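Local coordinates for protein inositol dehydrogenase (Lactobacillus casei, PDB 4MKX) that probably oxidises scyllo-inositol with NAD as cofactor, at residues K16-G21 with S317-Q322; I31-I36 with L56-K61; L115-I120 with A337-Q342; R148-L153 with L272-V277. One frame throughout, in Å; residues are numbered along the deposited sequence.

Interaction 1: residues K16-G21 with S317-Q322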
loop_
_atom_site.group_PDB
_atom_site.type_symbol
_atom_site.label_atom_id
_atom_site.label_comp_id
_atom_site.label_asym_id
_atom_site.label_seq_id
_atom_site.Cartn_x
_atom_site.Cartn_y
_atom_site.Cartn_z
ATOM N N LYS A 16 36.835 19.172 20.747
ATOM C CA LYS A 16 37.554 19.315 19.486
ATOM C C LYS A 16 37.183 18.285 18.417
ATOM O O LYS A 16 36.006 18.002 18.182
ATOM C CB LYS A 16 39.070 19.312 19.741
ATOM C CG LYS A 16 39.873 20.146 18.741
ATOM C CD LYS A 16 41.036 20.866 19.401
ATOM C CE LYS A 16 42.371 20.225 19.055
ATOM N NZ LYS A 16 42.549 18.894 19.699
ATOM N N THR A 17 38.208 17.747 17.766
ATOM C CA THR A 17 38.045 16.844 16.641
ATOM C C THR A 17 38.625 15.478 16.987
ATOM O O THR A 17 39.792 15.369 17.361
ATOM C CB THR A 17 38.771 17.390 15.406
ATOM O OG1 THR A 17 38.253 18.687 15.080
ATOM C CG2 THR A 17 38.578 16.466 14.222
ATOM N N ILE A 18 37.807 14.438 16.860
ATOM C CA ILE A 18 38.251 13.068 17.119
ATOM C C ILE A 18 38.956 12.541 15.879
ATOM O O ILE A 18 38.353 12.470 14.811
ATOM C CB ILE A 18 37.056 12.150 17.432
ATOM C CG1 ILE A 18 36.245 12.699 18.605
ATOM C CG2 ILE A 18 37.527 10.720 17.714
ATOM C CD1 ILE A 18 37.032 12.803 19.893
ATOM N N LYS A 19 40.230 12.176 16.003
ATOM C CA LYS A 19 40.953 11.620 14.861
ATOM C C LYS A 19 40.793 10.106 14.877
ATOM O O LYS A 19 41.022 9.470 15.899
ATOM C CB LYS A 19 42.430 12.000 14.919
ATOM C CG LYS A 19 42.669 13.482 14.713
ATOM C CD LYS A 19 44.095 13.875 15.087
ATOM C CE LYS A 19 44.283 15.381 14.986
ATOM N NZ LYS A 19 45.158 15.899 16.076
ATOM N N ILE A 20 40.401 9.541 13.742
ATOM C CA ILE A 20 40.032 8.130 13.692
ATOM C C ILE A 20 40.933 7.370 12.740
ATOM O O ILE A 20 41.271 7.863 11.667
ATOM C CB ILE A 20 38.561 7.990 13.232
ATOM C CG1 ILE A 20 37.657 8.692 14.250
ATOM C CG2 ILE A 20 38.170 6.517 13.068
ATOM C CD1 ILE A 20 36.199 8.662 13.899
ATOM N N GLY A 21 41.335 6.166 13.130
ATOM C CA GLY A 21 42.009 5.285 12.195
ATOM C C GLY A 21 41.101 4.123 11.862
ATOM O O GLY A 21 40.362 3.656 12.720
ATOM N N SER A 317 29.741 10.096 21.665
ATOM C CA SER A 317 29.886 9.371 22.931
ATOM C C SER A 317 31.226 9.676 23.593
ATOM O O SER A 317 31.330 9.725 24.819
ATOM C CB SER A 317 29.724 7.854 22.735
ATOM O OG SER A 317 30.878 7.266 22.155
ATOM N N ILE A 318 32.247 9.869 22.769
ATOM C CA ILE A 318 33.584 10.200 23.249
ATOM C C ILE A 318 33.642 11.654 23.695
ATOM O O ILE A 318 34.166 11.961 24.765
ATOM C CB ILE A 318 34.625 9.984 22.150
ATOM C CG1 ILE A 318 34.703 8.500 21.772
ATOM C CG2 ILE A 318 35.999 10.499 22.605
ATOM C CD1 ILE A 318 35.483 8.239 20.501
ATOM N N LEU A 319 33.105 12.545 22.867
ATOM C CA LEU A 319 33.090 13.973 23.179
ATOM C C LEU A 319 32.308 14.279 24.454
ATOM O O LEU A 319 32.751 15.080 25.281
ATOM C CB LEU A 319 32.502 14.774 22.018
ATOM C CG LEU A 319 33.367 14.916 20.771
ATOM C CD1 LEU A 319 32.584 15.592 19.655
ATOM C CD2 LEU A 319 34.629 15.699 21.094
ATOM N N ASN A 320 31.150 13.643 24.608
ATOM C CA ASN A 320 30.273 13.891 25.749
ATOM C C ASN A 320 30.422 12.888 26.889
ATOM O O ASN A 320 29.683 12.954 27.874
ATOM C CB ASN A 320 28.814 13.924 25.298
ATOM C CG ASN A 320 28.542 15.020 24.295
ATOM O OD1 ASN A 320 29.332 15.952 24.151
ATOM N ND2 ASN A 320 27.415 14.919 23.597
ATOM N N ASN A 321 31.369 11.964 26.744
ATOM C CA ASN A 321 31.606 10.917 27.736
ATOM C C ASN A 321 30.330 10.206 28.180
ATOM O O ASN A 321 30.081 10.048 29.375
ATOM C CB ASN A 321 32.360 11.483 28.946
ATOM C CG ASN A 321 33.000 10.402 29.801
ATOM O OD1 ASN A 321 32.922 9.213 29.488
ATOM N ND2 ASN A 321 33.649 10.815 30.886
ATOM N N GLN A 322 29.518 9.794 27.210
ATOM C CA GLN A 322 28.318 9.015 27.499
ATOM C C GLN A 322 28.378 7.643 26.834
ATOM O O GLN A 322 28.945 7.496 25.753
ATOM C CB GLN A 322 27.055 9.778 27.073
ATOM C CG GLN A 322 25.770 8.933 26.975
ATOM C CD GLN A 322 25.341 8.260 28.288
ATOM O OE1 GLN A 322 25.972 8.417 29.338
ATOM N NE2 GLN A 322 24.252 7.501 28.220
#

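Interaction 2: residues I31-I36 with L56-K61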
loop_
_atom_site.group_PDB
_atom_site.type_symbol
_atom_site.label_atom_id
_atom_site.label_comp_id
_atom_site.label_asym_id
_atom_site.label_seq_id
_atom_site.Cartn_x
_atom_site.Cartn_y
_atom_site.Cartn_z
ATOM N N ILE A 31 32.455 2.609 3.042
ATOM C CA ILE A 31 31.308 3.402 3.466
ATOM C C ILE A 31 31.610 4.177 4.748
ATOM O O ILE A 31 31.419 5.389 4.804
ATOM C CB ILE A 31 30.048 2.525 3.632
ATOM C CG1 ILE A 31 29.640 1.946 2.271
ATOM C CG2 ILE A 31 28.904 3.327 4.247
ATOM C CD1 ILE A 31 28.576 0.876 2.348
ATOM N N HIS A 32 32.102 3.485 5.773
ATOM C CA HIS A 32 32.444 4.137 7.026
ATOM C C HIS A 32 33.517 5.197 6.812
ATOM O O HIS A 32 33.445 6.289 7.370
ATOM C CB HIS A 32 32.961 3.115 8.049
ATOM C CG HIS A 32 31.888 2.278 8.679
ATOM N ND1 HIS A 32 30.746 2.818 9.239
ATOM C CD2 HIS A 32 31.803 0.942 8.881
ATOM C CE1 HIS A 32 29.997 1.849 9.732
ATOM N NE2 HIS A 32 30.620 0.697 9.535
ATOM N N ALA A 33 34.533 4.852 6.029
ATOM C CA ALA A 33 35.657 5.765 5.810
ATOM C C ALA A 33 35.193 7.041 5.122
ATOM O O ALA A 33 35.560 8.142 5.532
ATOM C CB ALA A 33 36.736 5.088 4.988
ATOM N N THR A 34 34.390 6.885 4.077
ATOM C CA THR A 34 33.877 8.036 3.330
ATOM C C THR A 34 33.007 8.903 4.227
ATOM O O THR A 34 33.120 10.128 4.221
ATOM C CB THR A 34 33.068 7.583 2.113
ATOM O OG1 THR A 34 33.899 6.771 1.278
ATOM C CG2 THR A 34 32.561 8.776 1.306
ATOM N N ASN A 35 32.140 8.269 5.007
ATOM C CA ASN A 35 31.268 9.013 5.899
ATOM C C ASN A 35 32.048 9.803 6.940
ATOM O O ASN A 35 31.782 10.981 7.166
ATOM C CB ASN A 35 30.277 8.077 6.586
ATOM C CG ASN A 35 29.176 7.605 5.672
ATOM O OD1 ASN A 35 28.967 8.144 4.578
ATOM N ND2 ASN A 35 28.450 6.595 6.118
ATOM N N ILE A 36 33.021 9.153 7.573
ATOM C CA ILE A 36 33.807 9.796 8.604
ATOM C C ILE A 36 34.568 10.990 8.033
ATOM O O ILE A 36 34.656 12.034 8.672
ATOM C CB ILE A 36 34.799 8.800 9.244
ATOM C CG1 ILE A 36 34.044 7.796 10.111
ATOM C CG2 ILE A 36 35.846 9.541 10.080
ATOM C CD1 ILE A 36 34.827 6.522 10.364
ATOM N N LEU A 56 45.053 1.418 0.189
ATOM C CA LEU A 56 45.737 2.532 0.844
ATOM C C LEU A 56 45.874 3.739 -0.085
ATOM O O LEU A 56 45.814 4.886 0.358
ATOM C CB LEU A 56 47.112 2.105 1.357
ATOM C CG LEU A 56 47.111 1.151 2.551
ATOM C CD1 LEU A 56 48.533 0.884 3.035
ATOM C CD2 LEU A 56 46.265 1.708 3.681
ATOM N N ASP A 57 46.057 3.478 -1.374
ATOM C CA ASP A 57 46.190 4.563 -2.334
ATOM C C ASP A 57 44.842 5.250 -2.539
ATOM O O ASP A 57 44.774 6.471 -2.678
ATOM C CB ASP A 57 46.775 4.050 -3.650
ATOM C CG ASP A 57 48.262 3.737 -3.539
ATOM O OD1 ASP A 57 48.990 4.510 -2.876
ATOM O OD2 ASP A 57 48.699 2.715 -4.108
ATOM N N TRP A 58 43.775 4.454 -2.539
ATOM C CA TRP A 58 42.415 4.987 -2.567
ATOM C C TRP A 58 42.202 5.926 -1.378
ATOM O O TRP A 58 41.749 7.054 -1.544
ATOM C CB TRP A 58 41.386 3.850 -2.557
ATOM C CG TRP A 58 39.957 4.327 -2.460
ATOM C CD1 TRP A 58 39.152 4.735 -3.487
ATOM C CD2 TRP A 58 39.175 4.452 -1.264
ATOM N NE1 TRP A 58 37.917 5.105 -3.000
ATOM C CE2 TRP A 58 37.907 4.941 -1.641
ATOM C CE3 TRP A 58 39.425 4.200 0.087
ATOM C CZ2 TRP A 58 36.892 5.178 -0.709
ATOM C CZ3 TRP A 58 38.413 4.439 1.010
ATOM C CH2 TRP A 58 37.168 4.922 0.607
ATOM N N ALA A 59 42.561 5.463 -0.184
ATOM C CA ALA A 59 42.395 6.255 1.032
ATOM C C ALA A 59 43.132 7.595 0.994
ATOM O O ALA A 59 42.653 8.589 1.551
ATOM C CB ALA A 59 42.833 5.457 2.241
ATOM N N LYS A 60 44.304 7.611 0.362
ATOM C CA LYS A 60 45.105 8.828 0.256
ATOM C C LYS A 60 44.554 9.788 -0.790
ATOM O O LYS A 60 44.379 10.974 -0.522
ATOM C CB LYS A 60 46.551 8.491 -0.104
ATOM C CG LYS A 60 47.322 7.769 0.982
ATOM C CD LYS A 60 48.794 7.663 0.602
ATOM C CE LYS A 60 49.417 9.047 0.461
ATOM N NZ LYS A 60 50.325 9.155 -0.719
ATOM N N LYS A 61 44.296 9.270 -1.985
ATOM C CA LYS A 61 43.784 10.081 -3.081
ATOM C C LYS A 61 42.368 10.571 -2.800
ATOM O O LYS A 61 42.118 11.774 -2.726
ATOM C CB LYS A 61 43.793 9.277 -4.382
ATOM C CG LYS A 61 43.147 9.994 -5.560
ATOM C CD LYS A 61 43.345 9.206 -6.842
ATOM C CE LYS A 61 43.132 10.082 -8.062
ATOM N NZ LYS A 61 43.702 9.459 -9.288
#

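Interaction 3: residues L115-I120 with A337-Q342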
loop_
_atom_site.group_PDB
_atom_site.type_symbol
_atom_site.label_atom_id
_atom_site.label_comp_id
_atom_site.label_asym_id
_atom_site.label_seq_id
_atom_site.Cartn_x
_atom_site.Cartn_y
_atom_site.Cartn_z
ATOM N N LEU A 115 34.187 -14.938 16.850
ATOM C CA LEU A 115 33.602 -16.202 16.403
ATOM C C LEU A 115 33.670 -17.318 17.442
ATOM O O LEU A 115 32.911 -18.295 17.376
ATOM C CB LEU A 115 34.301 -16.658 15.125
ATOM C CG LEU A 115 34.283 -15.601 14.026
ATOM C CD1 LEU A 115 35.169 -16.009 12.876
ATOM C CD2 LEU A 115 32.862 -15.374 13.555
ATOM N N ASP A 116 34.592 -17.180 18.383
ATOM C CA ASP A 116 34.840 -18.213 19.384
ATOM C C ASP A 116 34.447 -17.696 20.756
ATOM O O ASP A 116 34.963 -16.676 21.200
ATOM C CB ASP A 116 36.319 -18.589 19.382
ATOM C CG ASP A 116 36.671 -19.568 20.485
ATOM O OD1 ASP A 116 36.470 -20.783 20.288
ATOM O OD2 ASP A 116 37.144 -19.118 21.547
ATOM N N ILE A 117 33.531 -18.399 21.415
ATOM C CA ILE A 117 33.006 -17.994 22.717
ATOM C C ILE A 117 34.110 -17.771 23.765
ATOM O O ILE A 117 34.081 -16.790 24.501
ATOM C CB ILE A 117 32.036 -19.048 23.274
ATOM C CG1 ILE A 117 30.939 -19.372 22.255
ATOM C CG2 ILE A 117 31.426 -18.569 24.584
ATOM C CD1 ILE A 117 29.961 -18.245 22.047
ATOM N N GLU A 118 35.061 -18.697 23.845
ATOM C CA GLU A 118 36.147 -18.578 24.816
ATOM C C GLU A 118 36.962 -17.311 24.549
ATOM O O GLU A 118 37.241 -16.535 25.464
ATOM C CB GLU A 118 37.064 -19.813 24.776
ATOM C CG GLU A 118 38.288 -19.694 25.693
ATOM C CD GLU A 118 39.215 -20.893 25.614
ATOM O OE1 GLU A 118 38.918 -21.835 24.847
ATOM O OE2 GLU A 118 40.245 -20.888 26.324
ATOM N N ALA A 119 37.342 -17.108 23.292
ATOM C CA ALA A 119 38.091 -15.919 22.908
ATOM C C ALA A 119 37.296 -14.639 23.167
ATOM O O ALA A 119 37.865 -13.618 23.558
ATOM C CB ALA A 119 38.535 -16.010 21.457
ATOM N N ILE A 120 35.984 -14.678 22.943
ATOM C CA ILE A 120 35.151 -13.509 23.230
ATOM C C ILE A 120 35.164 -13.129 24.720
ATOM O O ILE A 120 35.249 -11.948 25.071
ATOM C CB ILE A 120 33.699 -13.690 22.724
ATOM C CG1 ILE A 120 33.677 -13.813 21.201
ATOM C CG2 ILE A 120 32.838 -12.520 23.166
ATOM C CD1 ILE A 120 32.280 -14.185 20.633
ATOM N N ALA A 337 23.907 -17.198 19.854
ATOM C CA ALA A 337 22.636 -17.623 19.249
ATOM C C ALA A 337 22.854 -18.049 17.809
ATOM O O ALA A 337 22.259 -19.029 17.351
ATOM C CB ALA A 337 21.581 -16.526 19.342
ATOM N N ALA A 338 23.700 -17.324 17.089
ATOM C CA ALA A 338 23.993 -17.686 15.707
ATOM C C ALA A 338 24.684 -19.049 15.611
ATOM O O ALA A 338 24.371 -19.852 14.733
ATOM C CB ALA A 338 24.824 -16.592 15.025
ATOM N N LEU A 339 25.630 -19.311 16.510
ATOM C CA LEU A 339 26.254 -20.628 16.575
ATOM C C LEU A 339 25.235 -21.722 16.884
ATOM O O LEU A 339 25.307 -22.815 16.336
ATOM C CB LEU A 339 27.350 -20.637 17.641
ATOM C CG LEU A 339 28.561 -19.772 17.306
ATOM C CD1 LEU A 339 29.519 -19.767 18.476
ATOM C CD2 LEU A 339 29.247 -20.291 16.049
ATOM N N ALA A 340 24.302 -21.421 17.779
ATOM C CA ALA A 340 23.256 -22.367 18.140
ATOM C C ALA A 340 22.368 -22.678 16.947
ATOM O O ALA A 340 21.964 -23.827 16.763
ATOM C CB ALA A 340 22.432 -21.833 19.293
ATOM N N LEU A 341 22.058 -21.659 16.148
ATOM C CA LEU A 341 21.258 -21.862 14.941
ATOM C C LEU A 341 22.011 -22.732 13.946
ATOM O O LEU A 341 21.432 -23.606 13.317
ATOM C CB LEU A 341 20.903 -20.517 14.291
ATOM C CG LEU A 341 19.894 -19.654 15.036
ATOM C CD1 LEU A 341 19.895 -18.240 14.451
ATOM C CD2 LEU A 341 18.503 -20.252 14.931
ATOM N N GLN A 342 23.313 -22.508 13.815
ATOM C CA GLN A 342 24.123 -23.306 12.910
ATOM C C GLN A 342 24.190 -24.760 13.370
ATOM O O GLN A 342 24.157 -25.687 12.552
ATOM C CB GLN A 342 25.540 -22.749 12.842
ATOM C CG GLN A 342 26.148 -22.868 11.479
ATOM C CD GLN A 342 25.396 -22.041 10.458
ATOM O OE1 GLN A 342 25.242 -20.824 10.614
ATOM N NE2 GLN A 342 24.907 -22.698 9.412
#

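Interaction 4: residues R148-L153 with L272-V277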
loop_
_atom_site.group_PDB
_atom_site.type_symbol
_atom_site.label_atom_id
_atom_site.label_comp_id
_atom_site.label_asym_id
_atom_site.label_seq_id
_atom_site.Cartn_x
_atom_site.Cartn_y
_atom_site.Cartn_z
ATOM N N ARG A 148 13.751 2.619 15.183
ATOM C CA ARG A 148 13.628 3.459 16.376
ATOM C C ARG A 148 12.192 3.889 16.620
ATOM O O ARG A 148 11.745 3.927 17.766
ATOM C CB ARG A 148 14.555 4.684 16.308
ATOM C CG ARG A 148 16.002 4.327 16.617
ATOM C CD ARG A 148 16.903 5.567 16.792
ATOM N NE ARG A 148 16.969 6.384 15.581
ATOM C CZ ARG A 148 17.994 7.168 15.239
ATOM N NH1 ARG A 148 19.076 7.253 16.006
ATOM N NH2 ARG A 148 17.943 7.868 14.115
ATOM N N TYR A 149 11.465 4.194 15.548
ATOM C CA TYR A 149 10.063 4.576 15.662
ATOM C C TYR A 149 9.246 3.427 16.245
ATOM O O TYR A 149 8.386 3.635 17.106
ATOM C CB TYR A 149 9.503 5.016 14.290
ATOM C CG TYR A 149 8.050 5.452 14.321
ATOM C CD1 TYR A 149 7.702 6.767 14.612
ATOM C CD2 TYR A 149 7.031 4.548 14.047
ATOM C CE1 TYR A 149 6.369 7.161 14.643
ATOM C CE2 TYR A 149 5.703 4.930 14.072
ATOM C CZ TYR A 149 5.381 6.240 14.368
ATOM O OH TYR A 149 4.055 6.614 14.393
ATOM N N ALA A 150 9.508 2.207 15.780
ATOM C CA ALA A 150 8.807 1.030 16.295
ATOM C C ALA A 150 9.169 0.757 17.746
ATOM O O ALA A 150 8.314 0.366 18.540
ATOM C CB ALA A 150 9.106 -0.194 15.440
ATOM N N LYS A 151 10.443 0.932 18.088
ATOM C CA LYS A 151 10.892 0.722 19.456
ATOM C C LYS A 151 10.165 1.685 20.393
ATOM O O LYS A 151 9.760 1.315 21.497
ATOM C CB LYS A 151 12.401 0.951 19.541
ATOM C CG LYS A 151 13.008 0.683 20.917
ATOM C CD LYS A 151 12.850 -0.770 21.317
ATOM C CE LYS A 151 13.852 -1.164 22.426
ATOM N NZ LYS A 151 13.780 -0.234 23.587
ATOM N N GLN A 152 9.996 2.914 19.933
ATOM C CA GLN A 152 9.302 3.938 20.696
ATOM C C GLN A 152 7.858 3.525 20.983
ATOM O O GLN A 152 7.398 3.626 22.119
ATOM C CB GLN A 152 9.340 5.237 19.915
ATOM C CG GLN A 152 8.725 6.424 20.590
ATOM C CD GLN A 152 9.115 7.702 19.887
ATOM O OE1 GLN A 152 10.006 7.701 19.030
ATOM N NE2 GLN A 152 8.457 8.801 20.236
ATOM N N LEU A 153 7.149 3.049 19.963
ATOM C CA LEU A 153 5.791 2.544 20.168
ATOM C C LEU A 153 5.761 1.408 21.186
ATOM O O LEU A 153 4.889 1.362 22.055
ATOM C CB LEU A 153 5.177 2.064 18.847
ATOM C CG LEU A 153 4.929 3.151 17.809
ATOM C CD1 LEU A 153 4.308 2.535 16.568
ATOM C CD2 LEU A 153 4.026 4.197 18.405
ATOM N N LEU A 272 2.951 -4.664 14.497
ATOM C CA LEU A 272 3.535 -3.729 13.553
ATOM C C LEU A 272 4.545 -4.438 12.681
ATOM O O LEU A 272 5.069 -5.497 13.049
ATOM C CB LEU A 272 4.139 -2.521 14.264
ATOM C CG LEU A 272 5.196 -2.786 15.310
ATOM C CD1 LEU A 272 6.560 -2.868 14.637
ATOM C CD2 LEU A 272 5.218 -1.688 16.391
ATOM N N ARG A 273 4.779 -3.868 11.501
ATOM C CA ARG A 273 5.804 -4.367 10.609
ATOM C C ARG A 273 6.706 -3.223 10.211
ATOM O O ARG A 273 6.255 -2.122 9.927
ATOM C CB ARG A 273 5.177 -5.018 9.365
ATOM C CG ARG A 273 4.475 -6.314 9.689
ATOM C CD ARG A 273 3.827 -6.927 8.466
ATOM N NE ARG A 273 3.349 -8.268 8.777
ATOM C CZ ARG A 273 2.448 -8.929 8.063
ATOM N NH1 ARG A 273 1.902 -8.360 7.002
ATOM N NH2 ARG A 273 2.081 -10.152 8.427
ATOM N N ILE A 274 7.997 -3.497 10.226
ATOM C CA ILE A 274 8.990 -2.555 9.762
ATOM C C ILE A 274 9.430 -3.053 8.394
ATOM O O ILE A 274 9.976 -4.145 8.276
ATOM C CB ILE A 274 10.171 -2.527 10.726
ATOM C CG1 ILE A 274 9.657 -2.186 12.127
ATOM C CG2 ILE A 274 11.221 -1.537 10.247
ATOM C CD1 ILE A 274 10.483 -2.782 13.236
ATOM N N ALA A 275 9.132 -2.255 7.365
ATOM C CA ALA A 275 9.433 -2.569 5.966
ATOM C C ALA A 275 8.835 -3.892 5.513
ATOM O O ALA A 275 9.533 -4.754 4.984
ATOM C CB ALA A 275 10.933 -2.519 5.692
ATOM N N GLN A 276 7.531 -4.014 5.728
ATOM C CA GLN A 276 6.714 -5.085 5.167
ATOM C C GLN A 276 7.135 -5.373 3.731
ATOM O O GLN A 276 7.286 -6.539 3.335
ATOM C CB GLN A 276 5.263 -4.617 5.225
ATOM C CG GLN A 276 4.252 -5.544 4.645
ATOM C CD GLN A 276 2.859 -5.138 5.037
ATOM O OE1 GLN A 276 2.266 -5.751 5.909
ATOM N NE2 GLN A 276 2.324 -4.103 4.391
ATOM N N VAL A 277 7.342 -4.308 2.958
ATOM C CA VAL A 277 8.039 -4.425 1.685
ATOM C C VAL A 277 9.118 -3.348 1.637
ATOM O O VAL A 277 8.969 -2.278 2.242
ATOM C CB VAL A 277 7.078 -4.311 0.489
ATOM C CG1 VAL A 277 6.114 -5.511 0.445
ATOM C CG2 VAL A 277 6.311 -3.006 0.565
#

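Interaction 1: residues K16-G21 with S317-Q322
Lys16 meets Leu319 through its backbone: the carbonyl O of Lys16 lies 4.0 Å from CD2 of Leu319. A methyl group cannot donate a hydrogen bond, and this oxygen, covered by the contact, has no polar partner in the model. The lysine side chain sets out from CA away from the helix. Two residues on, Ile18 carries most of the packing. Its CD1 methyl is shared between two neighbours, with Ile318 CG2 at 3.7 Å and Leu319 CD2 at 4.0 Å. The Ile18 side chain crosses that of Ile318 at a slant, whereas Ile18 and Leu319 run past each other in opposite senses. For Ile318 it is the branch methyl CG2, anti to the backbone N, that does the touching; for Leu319 a single methyl, CD2, spans both Lys16 O and Ile18 CD1. Contact between the segments ends at Ile18, although Ile20, farther along the strand, packs on Val315 one turn earlier in the helix. The strand 18-23 lies inside the parallel Rossmann sheet, between strands 43-49 and 83-86, and the C-terminal end of helix 304-319 rests over it, with Ile318 also reaching Ala83 and Leu319 touching His42.

Interaction 2: residues I31-I36 with L56-K61
Trp58 turns the rim of its indole to Thr34 and Ala33, both of which lie at the ring edge, near its plane. The side chains of Thr34 and Trp58 cross at about a right angle, with Thr34 OG1 3.8 Å from CH2 and 3.9 Å from CZ2 of Trp58. That contact is not a hydrogen bond; OG1 is instead bonded to the carbonyl O of Lys30, one turn back in the same helix. With CG anti to the backbone N (chi1 175°), the indole spans the gap between segments 31-36 and 56-61, whose nearest CA atoms, those of Ala33 and Ala59, are 8.3 Å apart. Helices 27-38 and 53-63 are successive connections of the Rossmann fold, linking strands 18-23, 43-49 and 67-69 and packing side by side on one face of the parallel sheet. The inner part of the contact is the better enclosed: buried Ala33 has its CB 4.4 Å from CZ3 of Trp58 and also packs on Ile22 of the sheet and on Leu63. The outer part is the more open to solvent, although its atoms approach more closely. Thr34 and Trp58 both remain partly exposed there, and the indole makes a cation-pi contact with Lys30.

Interaction 3: residues L115-I120 with A337-Q342
Leu339 lays its CD1 methyl over the outer end of Ile117, 3.9 Å from Ile117 CD1 and 4.1 Å from Ile117 CG1, the two side chains sliding past each other in opposite directions. The Ile117 chain is turned about its CB-CG1 bond (chi2 -70°), which places CD1 beside CA and not anti to it. The same Leu339 methyl also reaches the carbonyl O of Leu115 at 3.9 Å, a van der Waals contact with the backbone. No hydrogen bond joins the segments, and Leu339 is the one residue of 337-342 in contact, mainly through CD1. Between Leu115 and Ile117 lies the start of helix 117-128, where Asp116 is the N-cap. Its OD2 accepts from Ala119 N at 2.7 Å in a nearly straight bond (163°), using the anti lone pair of the carboxylate, while the carbonyl O of Asp116 takes Ile120 N. A carboxylate at this position would be expected to interact favourably with the helix dipole. The cap is consistent with a well-defined first turn, from which Ile117 projects. Helix 117-128 belongs to the Rossmann part of the chain, and helix 328-347 lies against it: Ile117 packs on Leu332 and Lys336, Ile120 on Leu332 and Thr335. Farther round helix 328-347, Ala337 and Leu341 turn to Ile200 of helix 197-207, and Ala340 and Leu341 to Val214 of strand 211-219.

Interaction 4: residues R148-L153 with L272-V277
Arg273 NH1 has two partners: Gln276 OE1 of the same chain at 2.9 Å and the carbonyl O of Gln276 of a third subunit. The first bond is nearly straight (164°) and lies in the guanidinium plane, though NH1 stands 20° off the carbonyl plane of the glutamine. The other guanidinium nitrogens form salt bridges, NE with Glu264 of the same chain and NH2 with Glu262 of the third subunit, so the group is held from several sides. Arg273 points away from helix 145-155, whereas its neighbours Leu272 and Ile274 turn toward it, the alternation of a strand. Ala150 is the meeting point: its CB lies 3.7 Å from Ile274 CD1 and 3.8 Å from Leu272 CD1. A chi1 of 57° sets Leu272 CG between the backbone N and C; from there CD1 reaches Ala150, and CD2 approaches Leu153 CD1 at 4.3 Å. The axes of segments 148-153 and 272-274 approach to 9.5 Å and run roughly antiparallel, with the small Ala150 between. A helix laid on one face of a mixed sheet fits the C-terminal domain of the Gfo/Idh/MocA family; here edge strand 271-274 pairs antiparallel with a strand of a second subunit, continuing the sheet across the interface.

In the fold
Interactions 1 and 2 both lie about the Rossmann sheet: the first sets the late helix 304-319 on strand 18-23, the second joins two helices on the sheet. Strand 18-23 leads into helix 27-38, and the two contacts touch where Ile20 CD1 meets Ile36 CG2 at 3.9 Å. Both are partly buried; one is purely aliphatic in its side chains, the other turns on an indole edge. Interaction 3 lies at the surface and joins a Rossmann helix to helix 328-347, which follows the helix of interaction 1 in the chain. Interaction 4 is the buried one, about 12 Å from interaction 1 at the nearest atoms. All four cross-segment contacts lack hydrogen bonds, but only interaction 4 adjoins other subunits, where polar bonds gather behind an apolar face.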